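Local coordinates for protein glutathione transferase gst1-6 (Anopheles dirus, PDB 1V2A) that probably catalyses the conjugation of glutathione to halogenated and other electrophilic compounds, as a homodimeric delta-class transferase involved in detoxification, at residues B[2-7]-B[53-58]. Numbering follows the deposited sequence.
Sequences DYYYSL and TLVDNG
Tyr4 turns the edge of its ring to the strand 53-56. Its CE1 lies 3.8 Å from Val55 CG2, and the two side chains run at a slant to one another. The carbonyl of Thr53 meets the same edge in the ring plane, with Thr53 O 3.4 Å from Tyr4 CD1. The ring reaches this place because CG stands beside the backbone N (chi1 -59°), the atom that itself donates to Thr53 O. Asp2 shares this face of the sheet. Its carboxylate turns to the neighbouring strand 27-30, with a salt bridge to Lys29 and a hydrogen bond to Asn27. Tyr4 OH also makes a hydrogen bond with Lys29 NZ.

Tyr3 and Leu54 pair on the other face. Tyr3 CD1 and Leu54 CD1 are 4.2 Å apart, a loose contact. In Leu54, chi1 179° and chi2 67° together bring CD1 to 3.3 Å from Asp2 O. Helix 64-75 packs on Leu54, and helix 13-22 packs on Tyr3.

The strands are antiparallel. Tyr4 and Thr53 form one hydrogen-bonded pair, Asp2 and Val55 the next. The bond from Tyr4 N to Thr53 O is 3.0 Å, and Thr53 N returns one to Tyr4 O. The bond from Asp2 N to Val55 O is 3.2 Å, and Val55 N returns one to Asp2 O.

This is the central strand pairing of the thioredoxin-like glutathione-binding domain. Pro52, next to Thr53, belongs to the glutathione sulfonic acid pocket. Four backbone hydrogen bonds set the register, and apolar contacts on both faces add to the join.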
loop_
_atom_site.group_PDB
_atom_site.type_symbol
_atom_site.label_atom_id
_atom_site.label_comp_id
_atom_site.label_asym_id
_atom_site.label_seq_id
_atom_site.Cartn_x
_atom_site.Cartn_y
_atom_site.Cartn_z
ATOM N N ASP B 2 -23.313 -0.362 -1.683
ATOM C CA ASP B 2 -23.197 0.964 -1.087
ATOM C C ASP B 2 -21.746 1.425 -1.155
ATOM O O ASP B 2 -20.816 0.615 -1.068
ATOM C CB ASP B 2 -23.663 0.964 0.374
ATOM C CG ASP B 2 -25.085 0.473 0.533
ATOM O OD1 ASP B 2 -25.895 0.669 -0.402
ATOM O OD2 ASP B 2 -25.399 -0.099 1.603
ATOM N N TYR B 3 -21.561 2.731 -1.311
ATOM C CA TYR B 3 -20.229 3.298 -1.410
ATOM C C TYR B 3 -20.095 4.551 -0.553
ATOM O O TYR B 3 -20.399 5.657 -1.002
ATOM C CB TYR B 3 -19.918 3.628 -2.875
ATOM C CG TYR B 3 -18.488 4.051 -3.121
ATOM C CD1 TYR B 3 -17.431 3.165 -2.902
ATOM C CD2 TYR B 3 -18.189 5.336 -3.577
ATOM C CE1 TYR B 3 -16.106 3.549 -3.137
ATOM C CE2 TYR B 3 -16.870 5.730 -3.814
ATOM C CZ TYR B 3 -15.836 4.831 -3.594
ATOM O OH TYR B 3 -14.538 5.210 -3.849
ATOM N N TYR B 4 -19.657 4.376 0.688
ATOM C CA TYR B 4 -19.467 5.516 1.578
ATOM C C TYR B 4 -18.270 6.265 1.023
ATOM O O TYR B 4 -17.217 5.672 0.779
ATOM C CB TYR B 4 -19.217 5.033 3.000
ATOM C CG TYR B 4 -20.369 4.201 3.498
ATOM C CD1 TYR B 4 -20.474 2.851 3.161
ATOM C CD2 TYR B 4 -21.411 4.786 4.214
ATOM C CE1 TYR B 4 -21.594 2.106 3.517
ATOM C CE2 TYR B 4 -22.535 4.055 4.574
ATOM C CZ TYR B 4 -22.623 2.718 4.223
ATOM O OH TYR B 4 -23.745 2.009 4.563
ATOM N N TYR B 5 -18.433 7.567 0.813
ATOM C CA TYR B 5 -17.364 8.346 0.216
ATOM C C TYR B 5 -17.616 9.854 0.259
ATOM O O TYR B 5 -18.569 10.345 0.874
ATOM C CB TYR B 5 -17.249 7.957 -1.254
ATOM C CG TYR B 5 -18.322 8.630 -2.062
ATOM C CD1 TYR B 5 -17.996 9.496 -3.095
ATOM C CD2 TYR B 5 -19.666 8.510 -1.701
ATOM C CE1 TYR B 5 -18.977 10.242 -3.743
ATOM C CE2 TYR B 5 -20.656 9.249 -2.341
ATOM C CZ TYR B 5 -20.301 10.119 -3.357
ATOM O OH TYR B 5 -21.257 10.913 -3.952
ATOM N N SER B 6 -16.741 10.563 -0.448
ATOM C CA SER B 6 -16.795 12.005 -0.612
ATOM C C SER B 6 -15.836 12.347 -1.743
ATOM O O SER B 6 -14.652 12.046 -1.658
ATOM C CB SER B 6 -16.354 12.723 0.653
ATOM O OG SER B 6 -16.350 14.122 0.425
ATOM N N LEU B 7 -16.352 12.967 -2.797
ATOM C CA LEU B 7 -15.543 13.350 -3.953
ATOM C C LEU B 7 -14.367 14.257 -3.625
ATOM O O LEU B 7 -13.498 14.466 -4.469
ATOM C CB LEU B 7 -16.409 14.046 -5.005
ATOM C CG LEU B 7 -17.279 13.139 -5.872
ATOM C CD1 LEU B 7 -18.075 13.976 -6.858
ATOM C CD2 LEU B 7 -16.382 12.146 -6.605
ATOM N N THR B 53 -15.326 3.087 1.482
ATOM C CA THR B 53 -15.748 1.829 2.092
ATOM C C THR B 53 -16.883 1.304 1.229
ATOM O O THR B 53 -17.908 1.968 1.088
ATOM C CB THR B 53 -16.291 2.018 3.517
ATOM O OG1 THR B 53 -15.219 2.363 4.397
ATOM C CG2 THR B 53 -16.928 0.734 4.017
ATOM N N LEU B 54 -16.694 0.122 0.651
ATOM C CA LEU B 54 -17.698 -0.496 -0.209
ATOM C C LEU B 54 -18.446 -1.590 0.557
ATOM O O LEU B 54 -17.922 -2.130 1.526
ATOM C CB LEU B 54 -17.013 -1.104 -1.437
ATOM C CG LEU B 54 -17.862 -1.838 -2.484
ATOM C CD1 LEU B 54 -18.768 -0.846 -3.187
ATOM C CD2 LEU B 54 -16.958 -2.535 -3.501
ATOM N N VAL B 55 -19.673 -1.897 0.136
ATOM C CA VAL B 55 -20.470 -2.948 0.770
ATOM C C VAL B 55 -21.310 -3.660 -0.297
ATOM O O VAL B 55 -22.437 -3.272 -0.574
ATOM C CB VAL B 55 -21.410 -2.374 1.874
ATOM C CG1 VAL B 55 -22.106 -3.516 2.610
ATOM C CG2 VAL B 55 -20.605 -1.538 2.871
ATOM N N ASP B 56 -20.738 -4.697 -0.901
ATOM C CA ASP B 56 -21.404 -5.470 -1.949
ATOM C C ASP B 56 -22.116 -6.684 -1.352
ATOM O O ASP B 56 -21.470 -7.615 -0.871
ATOM C CB ASP B 56 -20.372 -5.945 -2.977
ATOM C CG ASP B 56 -20.994 -6.291 -4.319
ATOM O OD1 ASP B 56 -22.237 -6.464 -4.383
ATOM O OD2 ASP B 56 -20.233 -6.392 -5.311
ATOM N N ASN B 57 -23.445 -6.672 -1.393
ATOM C CA ASN B 57 -24.250 -7.763 -0.851
ATOM C C ASN B 57 -23.733 -8.208 0.507
ATOM O O ASN B 57 -23.464 -9.393 0.720
ATOM C CB ASN B 57 -24.257 -8.964 -1.809
ATOM C CG ASN B 57 -24.951 -8.659 -3.126
ATOM O OD1 ASN B 57 -26.087 -8.188 -3.146
ATOM N ND2 ASN B 57 -24.273 -8.935 -4.233
ATOM N N GLY B 58 -23.588 -7.255 1.421
ATOM C CA GLY B 58 -23.114 -7.579 2.758
ATOM C C GLY B 58 -21.610 -7.730 2.887
ATOM O O GLY B 58 -21.066 -7.617 3.986
#